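Local coordinates for lipoprotein (Clostridium difficile, PDB 4OTE) that probably serves as the substrate-binding lipoprotein of a methionine uptake system, holding a methionine-type ligand between two lobes at the cell surface, at residues K37-D40 with L44-E47; A157-S162 with A169-T174. All coordinates share one frame; numbering follows the deposited sequence.

Contact 1: K37-D40 with L44-E47; sequences KNFD and LPNE. With ZN (zinc ion), chain F; ACT (acetate ion), chain R.
Pro45 lies flat against the ring of Phe39: its CA sits over the middle of one face, 4.1 Å from the centroid and only 3° off the ring normal, a CH-pi contact. Phe39 CG is anti to its carbonyl carbon (chi1 -71°), which sends the ring across to the proline, and Pro45 CG comes to 3.7 Å from Phe39 CB. The Leu44 side chain crosses that of Phe39 at about a right angle, its CB 3.9 Å from Phe39 CD1. Proline suits the first turn of helix 44-51, where the lack of an N-H costs no helical bond, and its rigid ring gives the phenylalanine a firm apolar surface. Nearby, a zinc ion is bound by Asp40 OD1 and acetate O, each at 2.0 Å, with Asp41 as a further ligand. The acetate, probably from the crystallisation liquor, also accepts a bond from Asp40 N to OXT (2.8 Å, 160° at the hydrogen), while Leu44 CD1 packs 3.4 Å from acetate O. Phe39 is held by backbone bonding to Ala11, and Asp41 OD1 accepts from Leu44 N at the helix start. The zinc probably offsets much of the negative charge of the carboxylates round it, beside a contact made wholly by apolar groups.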
loop_
_atom_site.group_PDB
_atom_site.type_symbol
_atom_site.label_atom_id
_atom_site.label_comp_id
_atom_site.label_asym_id
_atom_site.label_seq_id
_atom_site.Cartn_x
_atom_site.Cartn_y
_atom_site.Cartn_z
ATOM N N LYS A 37 -7.916 12.682 9.327
ATOM C CA LYS A 37 -7.020 12.381 10.433
ATOM C C LYS A 37 -5.825 11.596 9.884
ATOM O O LYS A 37 -5.990 10.514 9.309
ATOM C CB LYS A 37 -7.760 11.576 11.493
ATOM C CG LYS A 37 -6.959 11.304 12.752
ATOM C CD LYS A 37 -7.734 10.433 13.731
ATOM C CE LYS A 37 -8.837 11.200 14.444
ATOM N NZ LYS A 37 -8.303 12.363 15.204
ATOM N N ASN A 38 -4.630 12.155 10.051
ATOM C CA ASN A 38 -3.412 11.570 9.509
ATOM C C ASN A 38 -2.892 10.431 10.392
ATOM O O ASN A 38 -2.802 10.575 11.610
ATOM C CB ASN A 38 -2.339 12.654 9.372
ATOM C CG ASN A 38 -1.050 12.137 8.755
ATOM O OD1 ASN A 38 -1.063 11.501 7.703
ATOM N ND2 ASN A 38 0.075 12.418 9.405
ATOM N N PHE A 39 -2.563 9.301 9.773
ATOM C CA PHE A 39 -1.879 8.204 10.455
ATOM C C PHE A 39 -0.573 7.889 9.731
ATOM O O PHE A 39 -0.468 8.096 8.528
ATOM C CB PHE A 39 -2.774 6.969 10.508
ATOM C CG PHE A 39 -3.926 7.106 11.453
ATOM C CD1 PHE A 39 -3.768 6.826 12.801
ATOM C CD2 PHE A 39 -5.164 7.530 11.001
ATOM C CE1 PHE A 39 -4.828 6.959 13.679
ATOM C CE2 PHE A 39 -6.228 7.666 11.874
ATOM C CZ PHE A 39 -6.061 7.381 13.215
ATOM N N ASP A 40 0.420 7.392 10.466
ATOM C CA ASP A 40 1.750 7.130 9.889
ATOM C C ASP A 40 2.113 5.642 9.876
ATOM O O ASP A 40 3.246 5.273 9.550
ATOM C CB ASP A 40 2.822 7.945 10.622
ATOM C CG ASP A 40 2.885 7.644 12.116
ATOM O OD1 ASP A 40 2.613 6.495 12.513
ATOM O OD2 ASP A 40 3.217 8.562 12.895
ATOM N N LEU A 44 -2.854 1.481 13.538
ATOM C CA LEU A 44 -3.777 2.349 14.272
ATOM C C LEU A 44 -5.050 2.761 13.517
ATOM O O LEU A 44 -6.087 2.943 14.149
ATOM C CB LEU A 44 -3.050 3.600 14.789
ATOM C CG LEU A 44 -1.876 3.349 15.740
ATOM C CD1 LEU A 44 -1.236 4.666 16.154
ATOM C CD2 LEU A 44 -2.312 2.556 16.963
ATOM N N PRO A 45 -4.984 2.918 12.176
ATOM C CA PRO A 45 -6.197 3.375 11.480
ATOM C C PRO A 45 -7.404 2.454 11.654
ATOM O O PRO A 45 -8.527 2.944 11.768
ATOM C CB PRO A 45 -5.770 3.415 10.008
ATOM C CG PRO A 45 -4.293 3.591 10.042
ATOM C CD PRO A 45 -3.826 2.846 11.261
ATOM N N ASN A 46 -7.169 1.142 11.656
ATOM C CA ASN A 46 -8.241 0.165 11.855
ATOM C C ASN A 46 -8.766 0.153 13.287
ATOM O O ASN A 46 -9.971 0.027 13.500
ATOM C CB ASN A 46 -7.794 -1.241 11.442
ATOM C CG ASN A 46 -7.813 -1.444 9.935
ATOM O OD1 ASN A 46 -8.581 -0.802 9.216
ATOM N ND2 ASN A 46 -6.982 -2.351 9.454
ATOM N N GLU A 47 -7.865 0.287 14.262
ATOM C CA GLU A 47 -8.264 0.439 15.661
ATOM C C GLU A 47 -9.234 1.597 15.784
ATOM O O GLU A 47 -10.355 1.434 16.261
ATOM C CB GLU A 47 -7.050 0.700 16.564
ATOM C CG GLU A 47 -6.248 -0.540 16.927
ATOM C CD GLU A 47 -6.985 -1.488 17.861
ATOM O OE1 GLU A 47 -7.885 -1.031 18.603
ATOM O OE2 GLU A 47 -6.659 -2.696 17.853
HETATM ZN ZN ZN F . 1.733 5.673 14.062
HETATM C C ACT R . -0.074 7.804 14.284
HETATM O O ACT R . 0.762 7.204 14.992
HETATM O OXT ACT R . -0.412 7.342 13.172
HETATM C CH3 ACT R . -0.672 9.098 14.767
#

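Contact 2: A157-S162 with A169-T174; sequences AQIPSS and AFIDTT. With MSE (selenomethionine), chain C.
Ile159 reaches across to strand 168-171 with both branches. With CG1 anti to the carbonyl carbon (chi1 -56°), the methyl CG2 on CB lies anti to the backbone N and enters between two strand side chains, 3.6 Å from Ala169 CB and 3.7 Å from Ile171 CG1. The other branch runs through CG1 to CD1, which comes to 3.9 Å from Phe170 O. A beta-branched residue fits here because it fills two directions at once, and the small alanine lets the methyl come close. Strand 168-171 is the middle one of the five-stranded sheet of one lobe in this periplasmic-binding-protein fold; the loop 157-162, which follows an edge strand, 150-154, packs over it. Beyond strand 168-171 the chain turns into helix 173-176 at the selenomethionine pocket, where Thr174 OG1 accepts a weak 3.5 Å bond from the ligand amino N and Asp172 OD2 is bonded to Tyr42. Pro160 extends the apolar patch, its CA lying 3.8 Å from Ile171 CD1. Serine is apt at position 162, since its short hydroxyl reaches back to the carbonyl three residues earlier, which its own N also uses; Ser162 OG lies 2.6 Å from Ile159 O, on a lone pair in the carbonyl plane.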
loop_
_atom_site.group_PDB
_atom_site.type_symbol
_atom_site.label_atom_id
_atom_site.label_comp_id
_atom_site.label_asym_id
_atom_site.label_seq_id
_atom_site.Cartn_x
_atom_site.Cartn_y
_atom_site.Cartn_z
ATOM N N ALA A 157 8.769 0.689 8.545
ATOM C CA ALA A 157 9.172 2.085 8.756
ATOM C C ALA A 157 10.683 2.312 8.615
ATOM O O ALA A 157 11.121 3.430 8.359
ATOM C CB ALA A 157 8.697 2.571 10.117
ATOM N N GLN A 158 11.470 1.253 8.779
ATOM C CA GLN A 158 12.926 1.351 8.713
ATOM C C GLN A 158 13.499 1.222 7.296
ATOM O O GLN A 158 14.657 1.570 7.064
ATOM C CB GLN A 158 13.553 0.274 9.599
ATOM C CG GLN A 158 13.196 0.404 11.071
ATOM C CD GLN A 158 13.729 -0.740 11.914
ATOM O OE1 GLN A 158 14.119 -1.791 11.397
ATOM N NE2 GLN A 158 13.740 -0.542 13.228
ATOM N N ILE A 159 12.697 0.740 6.350
ATOM C CA ILE A 159 13.234 0.312 5.056
ATOM C C ILE A 159 13.768 1.463 4.189
ATOM O O ILE A 159 14.815 1.307 3.560
ATOM C CB ILE A 159 12.230 -0.554 4.257
ATOM C CG1 ILE A 159 11.786 -1.762 5.091
ATOM C CG2 ILE A 159 12.871 -1.046 2.965
ATOM C CD1 ILE A 159 10.709 -2.605 4.445
ATOM N N PRO A 160 13.070 2.614 4.148
ATOM C CA PRO A 160 13.613 3.731 3.367
ATOM C C PRO A 160 15.031 4.153 3.782
ATOM O O PRO A 160 15.884 4.371 2.918
ATOM C CB PRO A 160 12.607 4.854 3.623
ATOM C CG PRO A 160 11.325 4.141 3.880
ATOM C CD PRO A 160 11.716 2.911 4.650
ATOM N N SER A 161 15.290 4.239 5.085
ATOM C CA SER A 161 16.616 4.644 5.572
ATOM C C SER A 161 17.687 3.553 5.427
ATOM O O SER A 161 18.860 3.809 5.688
ATOM C CB SER A 161 16.538 5.097 7.034
ATOM O OG SER A 161 16.349 3.995 7.904
ATOM N N SER A 162 17.289 2.348 5.016
ATOM C CA SER A 162 18.225 1.238 4.821
ATOM C C SER A 162 18.889 1.220 3.434
ATOM O O SER A 162 19.868 0.495 3.219
ATOM C CB SER A 162 17.502 -0.094 5.045
ATOM O OG SER A 162 16.710 -0.453 3.922
ATOM N N ALA A 169 15.735 -2.396 -2.152
ATOM C CA ALA A 169 14.678 -2.556 -1.150
ATOM C C ALA A 169 13.274 -2.386 -1.738
ATOM O O ALA A 169 13.043 -1.490 -2.553
ATOM C CB ALA A 169 14.887 -1.569 -0.012
ATOM N N PHE A 170 12.355 -3.259 -1.327
ATOM C CA PHE A 170 10.932 -3.125 -1.660
ATOM C C PHE A 170 10.280 -2.147 -0.681
ATOM O O PHE A 170 10.313 -2.373 0.531
ATOM C CB PHE A 170 10.208 -4.476 -1.566
ATOM C CG PHE A 170 10.313 -5.324 -2.809
ATOM C CD1 PHE A 170 9.642 -4.964 -3.969
ATOM C CD2 PHE A 170 11.048 -6.502 -2.807
ATOM C CE1 PHE A 170 9.722 -5.747 -5.109
ATOM C CE2 PHE A 170 11.134 -7.286 -3.947
ATOM C CZ PHE A 170 10.466 -6.911 -5.097
ATOM N N ILE A 171 9.694 -1.066 -1.202
ATOM C CA ILE A 171 9.085 -0.035 -0.355
ATOM C C ILE A 171 7.702 0.379 -0.865
ATOM O O ILE A 171 7.541 0.769 -2.030
ATOM C CB ILE A 171 9.981 1.223 -0.257
ATOM C CG1 ILE A 171 11.415 0.843 0.130
ATOM C CG2 ILE A 171 9.414 2.205 0.766
ATOM C CD1 ILE A 171 12.370 2.013 0.217
ATOM N N ASP A 172 6.710 0.298 0.022
ATOM C CA ASP A 172 5.363 0.778 -0.273
ATOM C C ASP A 172 5.406 2.247 -0.671
ATOM O O ASP A 172 6.154 3.034 -0.092
ATOM C CB ASP A 172 4.441 0.620 0.943
ATOM C CG ASP A 172 4.112 -0.825 1.256
ATOM O OD1 ASP A 172 4.844 -1.724 0.791
ATOM O OD2 ASP A 172 3.121 -1.066 1.977
ATOM N N THR A 173 4.586 2.619 -1.645
ATOM C CA THR A 173 4.525 4.004 -2.094
ATOM C C THR A 173 4.131 4.932 -0.941
ATOM O O THR A 173 4.633 6.054 -0.853
ATOM C CB THR A 173 3.607 4.140 -3.329
ATOM O OG1 THR A 173 4.308 3.635 -4.468
ATOM C CG2 THR A 173 3.200 5.594 -3.601
ATOM N N THR A 174 3.264 4.446 -0.045
ATOM C CA THR A 174 2.894 5.184 1.172
ATOM C C THR A 174 4.120 5.614 2.004
ATOM O O THR A 174 4.110 6.676 2.621
ATOM C CB THR A 174 1.909 4.364 2.045
ATOM O OG1 THR A 174 0.644 4.267 1.381
ATOM C CG2 THR A 174 1.691 5.005 3.409
HETATM N N MSE C 301 -0.389 1.363 -0.196
HETATM C CA MSE C 301 -0.035 -0.002 0.318
HETATM C C MSE C 301 0.081 -0.932 -0.840
HETATM O O MSE C 301 -0.860 -1.074 -1.628
HETATM O OXT MSE C 301 1.126 -1.566 -1.002
HETATM C CB MSE C 301 -1.066 -0.563 1.296
HETATM C CG MSE C 301 -0.598 -1.879 1.923
HETATM SE SE MSE C 301 -2.024 -2.675 3.031
HETATM C CE MSE C 301 -1.930 -1.392 4.508
#

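Contact 1 and contact 2 lie in different sheets of the chain, their centres about 18 Å apart and their nearest atoms about 6 Å apart without touching. In each, a strand is packed by a neighbouring segment without a hydrogen bond across: helix 44-51 in the first, at the strand's end, and an irregular loop in the second. Contact 1 is partly buried, and its aromatic-proline packing borders a zinc site. Contact 2 is buried in the interior and relies on interlocking aliphatic branches; the serine bonds stay within the loop, while Asp172 and Thr174 turn to the pocket. Only contact 2 has ligand-pocket residues in its segments, although Pro45 of contact 1 comes within about 8 Å of the bound selenomethionine.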